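Local coordinates for protein chitinase (Thermococcus chitonophagus, PDB 5XSW) that probably hydrolyses chitin as an endochitinase, this chain being the C-terminal part of a longer enzyme and holding the sugar-binding pocket, at residues W326-R338 with V361-V375. Residues are numbered along the deposited sequence; the frame is centred on the assembly and turned at random.
With NAG (2-acetamido-2-deoxy-beta-D-glucopyranose), chain C; NAG (2-acetamido-2-deoxy-beta-D-glucopyranose), chain D.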
ATOM      1  N   TRP A 326      -2.770 -21.534  19.412  1.00 32.73           N
ATOM      2  CA  TRP A 326      -2.843 -21.038  18.024  1.00 28.63           C
ATOM      3  C   TRP A 326      -2.915 -19.493  18.028  1.00 30.44           C
ATOM      4  O   TRP A 326      -3.179 -18.876  16.979  1.00 27.66           O
ATOM      5  CB  TRP A 326      -4.049 -21.659  17.322  1.00 27.84           C
ATOM      6  CG  TRP A 326      -3.858 -23.081  16.887  1.00 36.59           C
ATOM      7  CD1 TRP A 326      -4.040 -24.214  17.646  1.00 42.69           C
ATOM      8  CD2 TRP A 326      -3.443 -23.533  15.590  1.00 32.41           C
ATOM      9  NE1 TRP A 326      -3.750 -25.335  16.895  1.00 39.04           N
ATOM     10  CE2 TRP A 326      -3.390 -24.949  15.633  1.00 40.50           C
ATOM     11  CE3 TRP A 326      -3.099 -22.879  14.408  1.00 29.70           C
ATOM     12  CZ2 TRP A 326      -3.010 -25.723  14.531  1.00 34.54           C
ATOM     13  CZ3 TRP A 326      -2.734 -23.647  13.312  1.00 34.84           C
ATOM     14  CH2 TRP A 326      -2.683 -25.050  13.382  1.00 35.18           C
ATOM     15  N   ALA A 327      -2.679 -18.875  19.200  1.00 25.73           N
ATOM     16  CA  ALA A 327      -2.809 -17.427  19.331  1.00 27.77           C
ATOM     17  C   ALA A 327      -2.009 -16.629  18.259  1.00 27.51           C
ATOM     18  O   ALA A 327      -2.581 -15.755  17.640  1.00 27.16           O
ATOM     19  CB  ALA A 327      -2.375 -16.961  20.714  1.00 25.95           C
ATOM     20  N   GLU A 328      -0.717 -16.908  18.072  1.00 21.06           N
ATOM     21  CA  GLU A 328       0.079 -16.171  17.127  1.00 27.20           C
ATOM     22  C   GLU A 328      -0.530 -16.265  15.696  1.00 26.67           C
ATOM     23  O   GLU A 328      -0.666 -15.255  14.954  1.00 22.95           O
ATOM     24  CB  GLU A 328       1.519 -16.676  17.111  1.00 28.54           C
ATOM     25  CG  GLU A 328       2.351 -15.961  16.013  1.00 25.92           C
ATOM     26  CD  GLU A 328       3.821 -16.354  15.991  1.00 24.86           C
ATOM     27  OE1 GLU A 328       4.110 -17.573  16.150  1.00 26.25           O
ATOM     28  OE2 GLU A 328       4.661 -15.473  15.760  1.00 23.44           O
ATOM     29  N   THR A 329      -0.863 -17.482  15.318  1.00 21.45           N
ATOM     30  CA  THR A 329      -1.421 -17.762  13.974  1.00 24.30           C
ATOM     31  C   THR A 329      -2.757 -17.021  13.793  1.00 27.65           C
ATOM     32  O   THR A 329      -3.046 -16.493  12.719  1.00 23.00           O
ATOM     33  CB  THR A 329      -1.586 -19.297  13.741  1.00 25.58           C
ATOM     34  OG1 THR A 329      -0.267 -19.899  13.791  1.00 25.41           O
ATOM     35  CG2 THR A 329      -2.206 -19.553  12.350  1.00 23.03           C
ATOM     36  N   GLU A 330      -3.592 -17.005  14.820  1.00 23.59           N
ATOM     37  CA  GLU A 330      -4.838 -16.259  14.757  1.00 21.60           C
ATOM     38  C   GLU A 330      -4.614 -14.731  14.535  1.00 25.48           C
ATOM     39  O   GLU A 330      -5.303 -14.117  13.710  1.00 24.29           O
ATOM     40  CB  GLU A 330      -5.642 -16.451  16.084  1.00 22.57           C
ATOM     41  CG  GLU A 330      -6.184 -17.891  16.186  1.00 24.05           C
ATOM     42  CD  GLU A 330      -6.636 -18.196  17.606  1.00 36.06           C
ATOM     43  OE1 GLU A 330      -7.215 -17.300  18.235  1.00 31.19           O
ATOM     44  OE2 GLU A 330      -6.404 -19.305  18.079  1.00 29.83           O
ATOM     45  N   ILE A 331      -3.675 -14.151  15.271  1.00 22.20           N
ATOM     46  CA  ILE A 331      -3.337 -12.722  15.180  1.00 21.94           C
ATOM     47  C   ILE A 331      -2.813 -12.412  13.774  1.00 23.06           C
ATOM     48  O   ILE A 331      -3.242 -11.458  13.099  1.00 22.74           O
ATOM     49  CB  ILE A 331      -2.294 -12.344  16.201  1.00 20.66           C
ATOM     50  CG1 ILE A 331      -2.908 -12.426  17.613  1.00 27.36           C
ATOM     51  CG2 ILE A 331      -1.768 -10.905  15.959  1.00 20.85           C
ATOM     52  CD1 ILE A 331      -1.906 -12.256  18.748  1.00 24.98           C
ATOM     53  N   ILE A 332      -1.879 -13.225  13.328  1.00 22.06           N
ATOM     54  CA  ILE A 332      -1.287 -12.996  12.013  1.00 20.05           C
ATOM     55  C   ILE A 332      -2.354 -13.177  10.890  1.00 20.55           C
ATOM     56  O   ILE A 332      -2.400 -12.364   9.970  1.00 20.85           O
ATOM     57  CB  ILE A 332      -0.077 -13.948  11.745  1.00 21.88           C
ATOM     58  CG1 ILE A 332       1.135 -13.638  12.643  1.00 20.03           C
ATOM     59  CG2 ILE A 332       0.408 -13.874  10.270  1.00 19.39           C
ATOM     60  CD1 ILE A 332       1.569 -12.168  12.685  1.00 23.71           C
ATOM     61  N   ASP A 333      -3.174 -14.225  10.953  1.00 19.67           N
ATOM     62  CA  ASP A 333      -4.223 -14.386   9.950  1.00 24.52           C
ATOM     63  C   ASP A 333      -5.258 -13.238  10.021  1.00 26.57           C
ATOM     64  O   ASP A 333      -5.726 -12.741   9.010  1.00 21.34           O
ATOM     65  CB  ASP A 333      -4.974 -15.686  10.128  1.00 22.82           C
ATOM     66  CG  ASP A 333      -5.971 -15.897   9.036  1.00 26.45           C
ATOM     67  OD1 ASP A 333      -5.514 -16.136   7.905  1.00 24.61           O
ATOM     68  OD2 ASP A 333      -7.207 -15.737   9.242  1.00 24.10           O
ATOM     69  N   PHE A 334      -5.656 -12.857  11.223  1.00 21.13           N
ATOM     70  CA  PHE A 334      -6.579 -11.717  11.340  1.00 21.14           C
ATOM     71  C   PHE A 334      -6.011 -10.438  10.685  1.00 18.39           C
ATOM     72  O   PHE A 334      -6.711  -9.733   9.971  1.00 21.63           O
ATOM     73  CB  PHE A 334      -6.928 -11.480  12.839  1.00 21.11           C
ATOM     74  CG  PHE A 334      -7.827 -10.279  13.076  1.00 21.70           C
ATOM     75  CD1 PHE A 334      -9.185 -10.336  12.745  1.00 24.13           C
ATOM     76  CD2 PHE A 334      -7.299  -9.127  13.587  1.00 21.75           C
ATOM     77  CE1 PHE A 334     -10.014  -9.227  12.975  1.00 25.89           C
ATOM     78  CE2 PHE A 334      -8.101  -8.027  13.857  1.00 23.04           C
ATOM     79  CZ  PHE A 334      -9.467  -8.065  13.541  1.00 22.85           C
ATOM     80  N   GLY A 335      -4.738 -10.152  10.929  1.00 18.42           N
ATOM     81  CA  GLY A 335      -4.038  -8.996  10.401  1.00 19.23           C
ATOM     82  C   GLY A 335      -3.949  -9.087   8.863  1.00 23.87           C
ATOM     83  O   GLY A 335      -3.865  -8.076   8.138  1.00 21.27           O
ATOM     84  N   TYR A 336      -3.891 -10.305   8.363  1.00 21.01           N
ATOM     85  CA  TYR A 336      -3.778 -10.497   6.893  1.00 20.92           C
ATOM     86  C   TYR A 336      -5.070 -10.085   6.251  1.00 23.16           C
ATOM     87  O   TYR A 336      -5.079  -9.375   5.224  1.00 22.52           O
ATOM     88  CB  TYR A 336      -3.493 -11.947   6.538  1.00 18.76           C
ATOM     89  CG  TYR A 336      -3.293 -12.129   5.018  1.00 19.32           C
ATOM     90  CD1 TYR A 336      -2.048 -11.951   4.447  1.00 19.32           C
ATOM     91  CD2 TYR A 336      -4.356 -12.505   4.217  1.00 22.29           C
ATOM     92  CE1 TYR A 336      -1.834 -12.148   3.070  1.00 22.15           C
ATOM     93  CE2 TYR A 336      -4.188 -12.691   2.834  1.00 22.99           C
ATOM     94  CZ  TYR A 336      -2.934 -12.495   2.277  1.00 24.82           C
ATOM     95  OH  TYR A 336      -2.764 -12.688   0.924  1.00 27.26           O
ATOM     96  N   ASN A 337      -6.161 -10.501   6.869  1.00 20.03           N
ATOM     97  CA  ASN A 337      -7.495 -10.182   6.314  1.00 21.24           C
ATOM     98  C   ASN A 337      -7.989  -8.749   6.672  1.00 26.77           C
ATOM     99  O   ASN A 337      -8.538  -8.051   5.814  1.00 24.74           O
ATOM    100  CB  ASN A 337      -8.499 -11.199   6.815  1.00 20.99           C
ATOM    101  CG  ASN A 337      -9.938 -10.922   6.327  1.00 28.69           C
ATOM    102  OD1 ASN A 337     -10.836 -10.785   7.139  1.00 25.80           O
ATOM    103  ND2 ASN A 337     -10.140 -10.834   4.985  1.00 22.30           N
ATOM    104  N   ARG A 338      -7.751  -8.289   7.895  1.00 20.68           N
ATOM    105  CA  ARG A 338      -8.318  -6.989   8.330  1.00 23.41           C
ATOM    106  C   ARG A 338      -7.277  -5.880   8.451  1.00 21.47           C
ATOM    107  O   ARG A 338      -7.630  -4.738   8.671  1.00 24.24           O
ATOM    108  CB  ARG A 338      -9.047  -7.168   9.660  1.00 21.42           C
ATOM    109  CG  ARG A 338     -10.285  -8.060   9.626  1.00 24.35           C
ATOM    110  CD  ARG A 338     -11.422  -7.679   8.661  1.00 29.78           C
ATOM    111  NE  ARG A 338     -11.768  -6.260   8.667  1.00 33.41           N
ATOM    112  CZ  ARG A 338     -12.561  -5.653   9.543  1.00 44.43           C
ATOM    113  NH1 ARG A 338     -13.122  -6.335  10.533  1.00 42.47           N
ATOM    114  NH2 ARG A 338     -12.820  -4.350   9.395  1.00 32.40           N
ATOM    115  N   VAL A 361      -9.552 -19.524  23.595  1.00 36.34           N
ATOM    116  CA  VAL A 361      -9.605 -19.289  22.138  1.00 34.93           C
ATOM    117  C   VAL A 361      -9.545 -17.778  21.952  1.00 31.54           C
ATOM    118  O   VAL A 361     -10.553 -17.091  22.090  1.00 33.74           O
ATOM    119  CB  VAL A 361     -10.852 -19.849  21.531  1.00 36.86           C
ATOM    120  CG1 VAL A 361     -10.806 -19.800  19.990  1.00 39.75           C
ATOM    121  CG2 VAL A 361     -11.052 -21.307  22.010  1.00 42.74           C
ATOM    122  N   LEU A 362      -8.360 -17.273  21.632  1.00 31.27           N
ATOM    123  CA  LEU A 362      -8.139 -15.829  21.479  1.00 31.26           C
ATOM    124  C   LEU A 362      -9.157 -15.184  20.509  1.00 31.83           C
ATOM    125  O   LEU A 362      -9.773 -14.170  20.847  1.00 29.51           O
ATOM    126  CB  LEU A 362      -6.697 -15.585  21.035  1.00 29.22           C
ATOM    127  CG  LEU A 362      -6.289 -14.116  20.963  1.00 30.80           C
ATOM    128  CD1 LEU A 362      -6.081 -13.491  22.392  1.00 30.45           C
ATOM    129  CD2 LEU A 362      -5.039 -13.961  20.116  1.00 37.28           C
ATOM    130  N   TRP A 363      -9.416 -15.800  19.356  1.00 29.01           N
ATOM    131  CA  TRP A 363     -10.179 -15.078  18.348  1.00 34.27           C
ATOM    132  C   TRP A 363     -11.628 -14.901  18.786  1.00 32.19           C
ATOM    133  O   TRP A 363     -12.269 -13.951  18.398  1.00 31.71           O
ATOM    134  CB  TRP A 363     -10.117 -15.757  16.971  1.00 28.50           C
ATOM    135  CG  TRP A 363     -10.814 -17.059  16.821  1.00 28.46           C
ATOM    136  CD1 TRP A 363     -10.263 -18.328  16.963  1.00 29.55           C
ATOM    137  CD2 TRP A 363     -12.168 -17.250  16.434  1.00 28.63           C
ATOM    138  NE1 TRP A 363     -11.240 -19.278  16.741  1.00 28.71           N
ATOM    139  CE2 TRP A 363     -12.399 -18.642  16.376  1.00 29.05           C
ATOM    140  CE3 TRP A 363     -13.220 -16.377  16.144  1.00 30.05           C
ATOM    141  CZ2 TRP A 363     -13.632 -19.172  16.048  1.00 31.40           C
ATOM    142  CZ3 TRP A 363     -14.444 -16.917  15.788  1.00 32.87           C
ATOM    143  CH2 TRP A 363     -14.636 -18.296  15.747  1.00 30.34           C
ATOM    144  N   LYS A 364     -12.139 -15.804  19.612  1.00 33.01           N
ATOM    145  CA  LYS A 364     -13.516 -15.670  20.101  1.00 30.77           C
ATOM    146  C   LYS A 364     -13.632 -14.618  21.184  1.00 31.74           C
ATOM    147  O   LYS A 364     -14.616 -13.890  21.254  1.00 39.38           O
ATOM    148  CB  LYS A 364     -14.027 -17.016  20.616  1.00 34.11           C
ATOM    149  CG  LYS A 364     -14.337 -17.985  19.482  1.00 36.70           C
ATOM    150  CD  LYS A 364     -14.974 -19.242  20.082  1.00 44.60           C
ATOM    151  CE  LYS A 364     -15.000 -20.384  19.074  1.00 47.49           C
ATOM    152  NZ  LYS A 364     -15.527 -21.652  19.678  1.00 51.98           N
ATOM    153  N   GLU A 365     -12.616 -14.521  22.012  1.00 36.19           N
ATOM    154  CA  GLU A 365     -12.635 -13.518  23.069  1.00 40.46           C
ATOM    155  C   GLU A 365     -12.503 -12.108  22.524  1.00 46.61           C
ATOM    156  O   GLU A 365     -13.006 -11.179  23.129  1.00 38.36           O
ATOM    157  CB  GLU A 365     -11.512 -13.771  24.043  1.00 39.79           C
ATOM    158  CG  GLU A 365     -11.869 -14.789  25.048  1.00 56.57           C
ATOM    159  CD  GLU A 365     -11.676 -14.231  26.426  1.00 58.97           C
ATOM    160  OE1 GLU A 365     -12.132 -13.081  26.657  1.00 56.73           O
ATOM    161  OE2 GLU A 365     -11.038 -14.928  27.256  1.00 63.61           O
ATOM    162  N   PHE A 366     -11.745 -11.952  21.447  1.00 32.37           N
ATOM    163  CA  PHE A 366     -11.446 -10.640  20.909  1.00 29.59           C
ATOM    164  C   PHE A 366     -12.222 -10.293  19.650  1.00 35.72           C
ATOM    165  O   PHE A 366     -11.979  -9.270  19.038  1.00 34.85           O
ATOM    166  CB  PHE A 366      -9.949 -10.505  20.670  1.00 32.27           C
ATOM    167  CG  PHE A 366      -9.172 -10.190  21.908  1.00 33.45           C
ATOM    168  CD1 PHE A 366      -8.882 -11.175  22.827  1.00 35.34           C
ATOM    169  CD2 PHE A 366      -8.754  -8.907  22.162  1.00 36.10           C
ATOM    170  CE1 PHE A 366      -8.173 -10.882  23.970  1.00 36.83           C
ATOM    171  CE2 PHE A 366      -8.044  -8.606  23.302  1.00 37.39           C
ATOM    172  CZ  PHE A 366      -7.758  -9.597  24.210  1.00 33.77           C
ATOM    173  N   ASN A 367     -13.142 -11.159  19.259  1.00 37.27           N
ATOM    174  CA  ASN A 367     -13.906 -10.935  18.044  1.00 43.45           C
ATOM    175  C   ASN A 367     -13.017 -10.690  16.825  1.00 34.41           C
ATOM    176  O   ASN A 367     -13.196  -9.729  16.104  1.00 36.57           O
ATOM    177  CB  ASN A 367     -14.907  -9.806  18.252  1.00 52.78           C
ATOM    178  CG  ASN A 367     -15.880 -10.110  19.367  1.00 58.60           C
ATOM    179  OD1 ASN A 367     -16.701 -11.014  19.257  1.00 63.30           O
ATOM    180  ND2 ASN A 367     -15.774  -9.375  20.460  1.00 64.17           N
ATOM    181  N   MET A 368     -12.039 -11.566  16.644  1.00 31.09           N
ATOM    182  CA  MET A 368     -11.078 -11.489  15.549  1.00 38.41           C
ATOM    183  C   MET A 368     -11.367 -12.541  14.490  1.00 30.99           C
ATOM    184  O   MET A 368     -10.478 -13.207  13.997  1.00 33.79           O
ATOM    185  CB  MET A 368      -9.642 -11.645  16.033  1.00 31.17           C
ATOM    186  CG  MET A 368      -9.319 -10.980  17.334  1.00 38.70           C
ATOM    187  SD  MET A 368      -7.789 -11.682  17.936  1.00 38.35           S
ATOM    188  CE  MET A 368      -6.788 -11.663  16.472  1.00 25.43           C
ATOM    189  N   GLU A 369     -12.635 -12.720  14.182  1.00 28.78           N
ATOM    190  CA  GLU A 369     -13.010 -13.656  13.151  1.00 34.14           C
ATOM    191  C   GLU A 369     -12.461 -13.270  11.780  1.00 33.45           C
ATOM    192  O   GLU A 369     -12.143 -14.126  10.970  1.00 27.94           O
ATOM    193  CB  GLU A 369     -14.519 -13.829  13.090  1.00 31.90           C
ATOM    194  CG  GLU A 369     -14.914 -15.043  12.287  1.00 37.76           C
ATOM    195  CD  GLU A 369     -16.215 -15.656  12.735  1.00 42.49           C
ATOM    196  OE1 GLU A 369     -16.918 -15.022  13.535  1.00 44.07           O
ATOM    197  OE2 GLU A 369     -16.525 -16.764  12.274  1.00 37.47           O
ATOM    198  N   GLY A 370     -12.397 -11.975  11.514  1.00 27.98           N
ATOM    199  CA  GLY A 370     -12.278 -11.482  10.149  1.00 28.01           C
ATOM    200  C   GLY A 370     -13.553 -11.652   9.311  1.00 30.77           C
ATOM    201  O   GLY A 370     -14.540 -12.172   9.789  1.00 34.15           O
ATOM    202  N   PHE A 371     -13.530 -11.265   8.040  1.00 29.21           N
ATOM    203  CA  PHE A 371     -14.715 -11.493   7.183  1.00 29.50           C
ATOM    204  C   PHE A 371     -14.864 -12.929   6.726  1.00 31.93           C
ATOM    205  O   PHE A 371     -13.868 -13.560   6.381  1.00 26.54           O
ATOM    206  CB  PHE A 371     -14.653 -10.593   5.937  1.00 30.81           C
ATOM    207  CG  PHE A 371     -14.800  -9.111   6.253  1.00 37.22           C
ATOM    208  CD1 PHE A 371     -15.943  -8.644   6.881  1.00 50.36           C
ATOM    209  CD2 PHE A 371     -13.798  -8.211   5.946  1.00 43.81           C
ATOM    210  CE1 PHE A 371     -16.093  -7.289   7.196  1.00 50.17           C
ATOM    211  CE2 PHE A 371     -13.936  -6.859   6.255  1.00 42.23           C
ATOM    212  CZ  PHE A 371     -15.090  -6.408   6.879  1.00 39.55           C
ATOM    213  N   GLY A 372     -16.103 -13.431   6.698  1.00 28.51           N
ATOM    214  CA  GLY A 372     -16.385 -14.742   6.112  1.00 29.12           C
ATOM    215  C   GLY A 372     -15.756 -15.868   6.918  1.00 32.07           C
ATOM    216  O   GLY A 372     -15.327 -16.879   6.358  1.00 29.44           O
ATOM    217  N   GLY A 373     -15.650 -15.698   8.236  1.00 27.80           N
ATOM    218  CA  GLY A 373     -15.101 -16.761   9.094  1.00 26.10           C
ATOM    219  C   GLY A 373     -13.636 -17.046   8.759  1.00 28.24           C
ATOM    220  O   GLY A 373     -13.159 -18.182   8.932  1.00 24.92           O
ATOM    221  N   HIS A 374     -12.912 -15.992   8.366  1.00 24.35           N
ATOM    222  CA  HIS A 374     -11.554 -16.126   7.841  1.00 26.79           C
ATOM    223  C   HIS A 374     -10.625 -16.849   8.837  1.00 27.99           C
ATOM    224  O   HIS A 374      -9.973 -17.828   8.481  1.00 24.50           O
ATOM    225  CB  HIS A 374     -10.965 -14.727   7.512  1.00 25.65           C
ATOM    226  CG  HIS A 374      -9.763 -14.767   6.619  1.00 25.76           C
ATOM    227  ND1 HIS A 374      -8.512 -15.158   7.073  1.00 24.49           N
ATOM    228  CD2 HIS A 374      -9.603 -14.423   5.312  1.00 24.31           C
ATOM    229  CE1 HIS A 374      -7.626 -15.023   6.099  1.00 22.25           C
ATOM    230  NE2 HIS A 374      -8.263 -14.598   5.009  1.00 24.22           N
ATOM    231  N   VAL A 375     -10.549 -16.355  10.074  1.00 22.75           N
ATOM    232  CA  VAL A 375      -9.602 -16.909  11.061  1.00 20.92           C
ATOM    233  C   VAL A 375      -9.932 -18.388  11.439  1.00 25.82           C
ATOM    234  O   VAL A 375      -9.068 -19.254  11.302  1.00 26.29           O
ATOM    235  CB  VAL A 375      -9.506 -16.014  12.348  1.00 23.54           C
ATOM    236  CG1 VAL A 375      -8.697 -16.728  13.496  1.00 22.02           C
ATOM    237  CG2 VAL A 375      -8.798 -14.723  11.975  1.00 24.10           C
TER
HETATM  238  C1  NAG C   2     -13.195 -14.229  -0.274  1.00 24.68           C
HETATM  239  C2  NAG C   2     -12.686 -13.155  -1.158  1.00 23.24           C
HETATM  240  C3  NAG C   2     -11.482 -12.459  -0.546  1.00 25.02           C
HETATM  241  C4  NAG C   2     -11.736 -11.990   0.856  1.00 24.99           C
HETATM  242  C5  NAG C   2     -12.193 -13.137   1.661  1.00 22.54           C
HETATM  243  C6  NAG C   2     -12.523 -12.644   3.045  1.00 25.90           C
HETATM  244  C7  NAG C   2     -12.820 -13.248  -3.686  1.00 30.55           C
HETATM  245  C8  NAG C   2     -12.354 -13.908  -5.010  1.00 26.08           C
HETATM  246  N2  NAG C   2     -12.327 -13.746  -2.465  1.00 22.52           N
HETATM  247  O3  NAG C   2     -11.044 -11.331  -1.334  1.00 24.07           O
HETATM  248  O4  NAG C   2     -10.506 -11.578   1.489  1.00 24.83           O
HETATM  249  O5  NAG C   2     -13.414 -13.730   1.094  1.00 22.93           O
HETATM  250  O6  NAG C   2     -13.061 -13.806   3.665  1.00 31.11           O
HETATM  251  O7  NAG C   2     -13.591 -12.282  -3.642  1.00 29.95           O
HETATM  252  C1  NAG D   2     -17.102  -1.809   8.971  1.00 22.84           C
HETATM  253  C2  NAG D   2     -15.625  -1.894   9.297  1.00 23.32           C
HETATM  254  C3  NAG D   2     -14.815  -1.494   8.103  1.00 23.43           C
HETATM  255  C4  NAG D   2     -15.166  -2.260   6.881  1.00 22.86           C
HETATM  256  C5  NAG D   2     -16.614  -2.116   6.592  1.00 21.54           C
HETATM  257  C6  NAG D   2     -16.973  -3.005   5.366  1.00 23.69           C
HETATM  258  C7  NAG D   2     -14.695  -1.356  11.552  1.00 33.31           C
HETATM  259  C8  NAG D   2     -14.438  -0.329  12.674  1.00 26.28           C
HETATM  260  N2  NAG D   2     -15.386  -0.954  10.374  1.00 23.60           N
HETATM  261  O3  NAG D   2     -13.413  -1.614   8.373  1.00 22.87           O
HETATM  262  O4  NAG D   2     -14.475  -1.668   5.720  1.00 26.09           O
HETATM  263  O5  NAG D   2     -17.398  -2.582   7.743  1.00 23.79           O
HETATM  264  O6  NAG D   2     -18.366  -2.857   5.222  1.00 29.68           O
HETATM  265  O7  NAG D   2     -14.243  -2.488  11.611  1.00 29.15           O
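His374 and Asp333 form a histidine-carboxylate hydrogen bond where helix 327-338 packs against the loop that lines the glycan pocket and enters helix 374-386. ND1 of His374 gives its N-H to the syn side of Asp333 OD2 at 2.6 Å, with the ring and carboxylate planes 29° apart. Over one ring face sits Asn337 CB, 3.7 Å from the centroid in a CH-pi contact. NE2 is hydrogen-bonded to Glu213 of the same pocket; with both nitrogens bonded, the ring is probably held in one rotation, with Asp333 in the second shell. A leucine in place of His374 would probably leave Asp333 OD2 and Glu213 OE1 without their shared mate and set the Glu213 carboxylate freer to turn. One turn nearer the helix N-terminus, Glu330 extends beyond CG, and its OE1 takes a weak bond from Trp363 N, 2.9 Å away, of helix 362-365. The carboxylate meets the edge of the Trp363 indole almost perpendicularly, while Val375 CG1 packs against CG. Farther along, Phe334, with CG anti to the backbone N (chi1 177°), turns one face of its ring to Met368. Met368 CB lies 3.8 Å from the ring centroid, and the bend at chi3 (46°) brings CE to 3.6 Å from Phe334 CB. Arg338 CB takes the opposite face. Asn337 OD1 accepts the N-H of Phe371 (2.9 Å from its N), and CZ at the rim of the Phe371 ring lies over one face of the Arg338 guanidinium, whose NH2 donates across the dimer to O7 (3.2 Å) of the chain D N-acetylglucosamine held by Glu213 of the second subunit.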